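Local coordinates for protein HAD hydrolase, family IA, variant 3 (Entamoeba histolytica, PDB 6W04) that probably acts as a magnesium-dependent hydrolase of the haloacid dehalogenase (HAD) superfamily, with a substrate that is not established, at residues A182-N194 with G201-T213. Sequence-based numbering, arbitrary orientation.
Sequences ATPIGIASEMTVN and GCNLAIHTFNEIT
Strand 183-187 and the short edge strand 205-206 are joined in parallel through helix 193-197, a beta-alpha-beta unit at one border of the sheet. Three backbone hydrogen bonds pair them: G186 N donates to L204 O (3.0 Å) in the carbonyl plane, I206 N to G186 O, and A188 N to I206 O at 2.8 Å. Having no side chain, G186 lets A205 CB come close on this face. On the opposite face, I187 turns its CD1 onto I206 CG1 (3.6 Å) and over the face of the F209 ring, 4.2 Å from its centroid; CG1 beside the backbone N and anti to the carbonyl carbon (chi1 -67°), with the chain turned at chi2 (-59°), brings the methyl there. The I185 side chain lies alongside that of L204, its CD1 on L204 CD2, and meets I212 CD1 tip to tip; I185 and I212 also touch L220 and M217 of helix 214-222. In this Rossmann-like HAD core, strand 183-187 pairs on its other side with strand 164-168, and the I187 side chain lies about 4 Å from that of D169, a magnesium ligand. Nearer the surface, V193 CG2 sits over one face of the H207 imidazole, 3.9 Å from its centroid, while a water links H207 NE2 to V193 N. H207 N donates to E211 OE1 (2.6 Å), approaching from above the carboxylate plane.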
loop_
_atom_site.group_PDB
_atom_site.type_symbol
_atom_site.label_atom_id
_atom_site.label_comp_id
_atom_site.label_asym_id
_atom_site.label_seq_id
_atom_site.Cartn_x
_atom_site.Cartn_y
_atom_site.Cartn_z
ATOM N N ALA A 182 12.929 6.240 -7.270
ATOM C CA ALA A 182 13.071 4.797 -7.125
ATOM C C ALA A 182 12.552 4.069 -8.374
ATOM O O ALA A 182 11.939 4.660 -9.270
ATOM C CB ALA A 182 12.335 4.312 -5.874
ATOM N N THR A 183 12.815 2.764 -8.434
ATOM C CA THR A 183 12.404 1.943 -9.573
ATOM C C THR A 183 11.232 1.059 -9.170
ATOM O O THR A 183 11.395 0.177 -8.308
ATOM C CB THR A 183 13.567 1.093 -10.075
ATOM O OG1 THR A 183 14.597 1.954 -10.588
ATOM C CG2 THR A 183 13.106 0.146 -11.185
ATOM N N PRO A 184 10.041 1.254 -9.741
ATOM C CA PRO A 184 8.864 0.521 -9.263
ATOM C C PRO A 184 8.645 -0.787 -10.003
ATOM O O PRO A 184 8.895 -0.915 -11.206
ATOM C CB PRO A 184 7.713 1.500 -9.556
ATOM C CG PRO A 184 8.153 2.169 -10.861
ATOM C CD PRO A 184 9.698 2.188 -10.835
ATOM N N ILE A 185 8.161 -1.771 -9.255
ATOM C CA ILE A 185 7.688 -3.041 -9.801
ATOM C C ILE A 185 6.232 -3.180 -9.372
ATOM O O ILE A 185 5.924 -3.119 -8.175
ATOM C CB ILE A 185 8.530 -4.233 -9.316
ATOM C CG1 ILE A 185 9.991 -4.077 -9.771
ATOM C CG2 ILE A 185 7.913 -5.553 -9.794
ATOM C CD1 ILE A 185 10.947 -5.211 -9.320
ATOM N N GLY A 186 5.333 -3.325 -10.345
ATOM C CA GLY A 186 3.915 -3.360 -10.027
ATOM C C GLY A 186 3.513 -4.720 -9.481
ATOM O O GLY A 186 4.069 -5.754 -9.860
ATOM N N ILE A 187 2.565 -4.703 -8.539
ATOM C CA ILE A 187 1.932 -5.916 -8.029
ATOM C C ILE A 187 0.518 -5.957 -8.587
ATOM O O ILE A 187 -0.284 -5.046 -8.332
ATOM C CB ILE A 187 1.924 -5.968 -6.493
ATOM C CG1 ILE A 187 3.352 -6.096 -5.936
ATOM C CG2 ILE A 187 1.090 -7.141 -6.018
ATOM C CD1 ILE A 187 4.106 -7.336 -6.410
ATOM N N ALA A 188 0.202 -7.012 -9.350
ATOM C CA ALA A 188 -1.073 -7.088 -10.074
ATOM C C ALA A 188 -2.210 -7.622 -9.186
ATOM O O ALA A 188 -2.876 -8.610 -9.492
ATOM C CB ALA A 188 -0.904 -7.944 -11.331
ATOM N N SER A 189 -2.454 -6.936 -8.070
ATOM C CA SER A 189 -3.540 -7.383 -7.198
ATOM C C SER A 189 -4.896 -6.871 -7.659
ATOM O O SER A 189 -5.906 -7.549 -7.453
ATOM C CB SER A 189 -3.300 -6.948 -5.750
ATOM O OG SER A 189 -3.182 -5.536 -5.673
ATOM N N GLU A 190 -4.952 -5.687 -8.246
ATOM C CA GLU A 190 -6.187 -5.152 -8.806
ATOM C C GLU A 190 -6.061 -4.777 -10.272
ATOM O O GLU A 190 -6.949 -5.085 -11.067
ATOM C CB GLU A 190 -6.651 -3.927 -7.990
ATOM C CG GLU A 190 -7.330 -4.321 -6.679
ATOM C CD GLU A 190 -8.638 -5.085 -6.900
ATOM O OE1 GLU A 190 -9.437 -4.647 -7.761
ATOM O OE2 GLU A 190 -8.865 -6.118 -6.216
ATOM N N MET A 191 -4.979 -4.121 -10.660
ATOM C CA MET A 191 -4.664 -3.986 -12.072
ATOM C C MET A 191 -4.039 -5.271 -12.596
ATOM O O MET A 191 -3.423 -6.025 -11.846
ATOM C CB MET A 191 -3.725 -2.803 -12.276
ATOM C CG MET A 191 -4.406 -1.499 -11.801
ATOM S SD MET A 191 -3.348 -0.049 -11.829
ATOM C CE MET A 191 -2.962 0.065 -13.552
ATOM N N THR A 192 -4.243 -5.533 -13.887
ATOM C CA THR A 192 -3.541 -6.626 -14.549
ATOM C C THR A 192 -2.064 -6.273 -14.716
ATOM O O THR A 192 -1.653 -5.117 -14.571
ATOM C CB THR A 192 -4.153 -6.917 -15.915
ATOM O OG1 THR A 192 -3.888 -5.823 -16.818
ATOM C CG2 THR A 192 -5.656 -7.140 -15.784
ATOM N N VAL A 193 -1.255 -7.293 -15.023
ATOM C CA VAL A 193 0.152 -7.052 -15.345
ATOM C C VAL A 193 0.274 -6.072 -16.508
ATOM O O VAL A 193 1.082 -5.135 -16.470
ATOM C CB VAL A 193 0.874 -8.380 -15.656
ATOM C CG1 VAL A 193 2.081 -8.129 -16.556
ATOM C CG2 VAL A 193 1.298 -9.062 -14.373
ATOM N N ASN A 194 -0.514 -6.292 -17.571
ATOM C CA ASN A 194 -0.434 -5.448 -18.764
ATOM C C ASN A 194 -0.898 -4.025 -18.481
ATOM O O ASN A 194 -0.398 -3.072 -19.094
ATOM C CB ASN A 194 -1.279 -6.035 -19.892
ATOM C CG ASN A 194 -0.704 -7.319 -20.442
ATOM O OD1 ASN A 194 0.477 -7.622 -20.246
ATOM N ND2 ASN A 194 -1.537 -8.087 -21.139
ATOM N N GLY A 201 7.320 4.393 -17.101
ATOM C CA GLY A 201 8.250 4.220 -16.003
ATOM C C GLY A 201 8.033 2.963 -15.185
ATOM O O GLY A 201 8.831 2.689 -14.273
ATOM N N CYS A 202 6.968 2.204 -15.457
ATOM C CA CYS A 202 6.769 0.884 -14.863
ATOM C C CYS A 202 7.107 -0.146 -15.929
ATOM O O CYS A 202 6.406 -0.251 -16.941
ATOM C CB CYS A 202 5.339 0.689 -14.368
ATOM S SG CYS A 202 5.047 -0.978 -13.680
ATOM N N ASN A 203 8.179 -0.904 -15.712
ATOM C CA ASN A 203 8.685 -1.784 -16.755
ATOM C C ASN A 203 8.701 -3.241 -16.337
ATOM O O ASN A 203 9.204 -4.084 -17.083
ATOM C CB ASN A 203 10.071 -1.322 -17.188
ATOM C CG ASN A 203 10.030 0.063 -17.771
ATOM O OD1 ASN A 203 9.395 0.286 -18.796
ATOM N ND2 ASN A 203 10.674 1.009 -17.108
ATOM N N LEU A 204 8.146 -3.555 -15.178
ATOM C CA LEU A 204 8.004 -4.929 -14.732
ATOM C C LEU A 204 6.813 -4.968 -13.789
ATOM O O LEU A 204 6.661 -4.080 -12.952
ATOM C CB LEU A 204 9.271 -5.428 -14.024
ATOM C CG LEU A 204 9.336 -6.933 -13.758
ATOM C CD1 LEU A 204 9.633 -7.688 -15.039
ATOM C CD2 LEU A 204 10.390 -7.234 -12.713
ATOM N N ALA A 205 5.952 -5.964 -13.956
ATOM C CA ALA A 205 4.853 -6.165 -13.025
ATOM C C ALA A 205 4.685 -7.663 -12.833
ATOM O O ALA A 205 4.991 -8.447 -13.736
ATOM C CB ALA A 205 3.558 -5.501 -13.529
ATOM N N ILE A 206 4.249 -8.066 -11.637
ATOM C CA ILE A 206 4.137 -9.479 -11.296
ATOM C C ILE A 206 2.848 -9.720 -10.526
ATOM O O ILE A 206 2.234 -8.797 -9.978
ATOM C CB ILE A 206 5.338 -9.985 -10.468
ATOM C CG1 ILE A 206 5.427 -9.196 -9.157
ATOM C CG2 ILE A 206 6.619 -9.904 -11.293
ATOM C CD1 ILE A 206 6.592 -9.572 -8.260
ATOM N N HIS A 207 2.458 -11.000 -10.471
ATOM C CA HIS A 207 1.256 -11.376 -9.730
ATOM C C HIS A 207 1.559 -11.588 -8.255
ATOM O O HIS A 207 0.799 -11.133 -7.393
ATOM C CB HIS A 207 0.621 -12.628 -10.336
ATOM C CG HIS A 207 0.075 -12.415 -11.712
ATOM N ND1 HIS A 207 0.709 -12.876 -12.848
ATOM C CD2 HIS A 207 -1.039 -11.771 -12.138
ATOM C CE1 HIS A 207 0.006 -12.530 -13.914
ATOM N NE2 HIS A 207 -1.059 -11.861 -13.510
ATOM N N THR A 208 2.655 -12.287 -7.947
ATOM C CA THR A 208 3.070 -12.558 -6.572
ATOM C C THR A 208 4.589 -12.457 -6.468
ATOM O O THR A 208 5.300 -12.395 -7.476
ATOM C CB THR A 208 2.637 -13.948 -6.096
ATOM O OG1 THR A 208 3.557 -14.921 -6.602
ATOM C CG2 THR A 208 1.236 -14.287 -6.566
ATOM N N PHE A 209 5.100 -12.486 -5.232
ATOM C CA PHE A 209 6.546 -12.385 -5.061
ATOM C C PHE A 209 7.285 -13.667 -5.437
ATOM O O PHE A 209 8.517 -13.641 -5.517
ATOM C CB PHE A 209 6.879 -11.941 -3.629
ATOM C CG PHE A 209 6.372 -10.555 -3.323
ATOM C CD1 PHE A 209 7.147 -9.441 -3.623
ATOM C CD2 PHE A 209 5.085 -10.368 -2.830
ATOM C CE1 PHE A 209 6.670 -8.154 -3.388
ATOM C CE2 PHE A 209 4.588 -9.087 -2.598
ATOM C CZ PHE A 209 5.380 -7.979 -2.870
ATOM N N ASN A 210 6.572 -14.767 -5.701
ATOM C CA ASN A 210 7.206 -15.943 -6.294
ATOM C C ASN A 210 7.794 -15.648 -7.666
ATOM O O ASN A 210 8.650 -16.403 -8.137
ATOM C CB ASN A 210 6.209 -17.098 -6.438
ATOM C CG ASN A 210 5.774 -17.673 -5.106
ATOM O OD1 ASN A 210 6.510 -17.616 -4.122
ATOM N ND2 ASN A 210 4.571 -18.236 -5.070
ATOM N N GLU A 211 7.358 -14.572 -8.318
ATOM C CA GLU A 211 7.710 -14.305 -9.705
ATOM C C GLU A 211 8.875 -13.336 -9.851
ATOM O O GLU A 211 9.185 -12.919 -10.967
ATOM C CB GLU A 211 6.487 -13.773 -10.446
ATOM C CG GLU A 211 5.304 -14.731 -10.429
ATOM C CD GLU A 211 4.098 -14.161 -11.148
ATOM O OE1 GLU A 211 4.024 -12.921 -11.276
ATOM O OE2 GLU A 211 3.236 -14.949 -11.594
ATOM N N ILE A 212 9.525 -12.966 -8.757
ATOM C CA ILE A 212 10.637 -12.030 -8.791
ATOM C C ILE A 212 11.820 -12.646 -8.046
ATOM O O ILE A 212 11.637 -13.375 -7.063
ATOM C CB ILE A 212 10.222 -10.667 -8.190
ATOM C CG1 ILE A 212 11.270 -9.595 -8.479
ATOM C CG2 ILE A 212 9.945 -10.772 -6.686
ATOM C CD1 ILE A 212 11.443 -9.293 -9.940
ATOM N N THR A 213 13.031 -12.379 -8.531
ATOM C CA THR A 213 14.259 -12.775 -7.856
ATOM C C THR A 213 15.086 -11.542 -7.504
ATOM O O THR A 213 14.913 -10.461 -8.076
ATOM C CB THR A 213 15.113 -13.725 -8.713
ATOM O OG1 THR A 213 15.750 -12.990 -9.765
ATOM C CG2 THR A 213 14.263 -14.836 -9.313
HETATM O O HOH W 1 9.881 -0.686 -13.495
HETATM O O HOH W 2 -2.690 -10.082 -14.995
#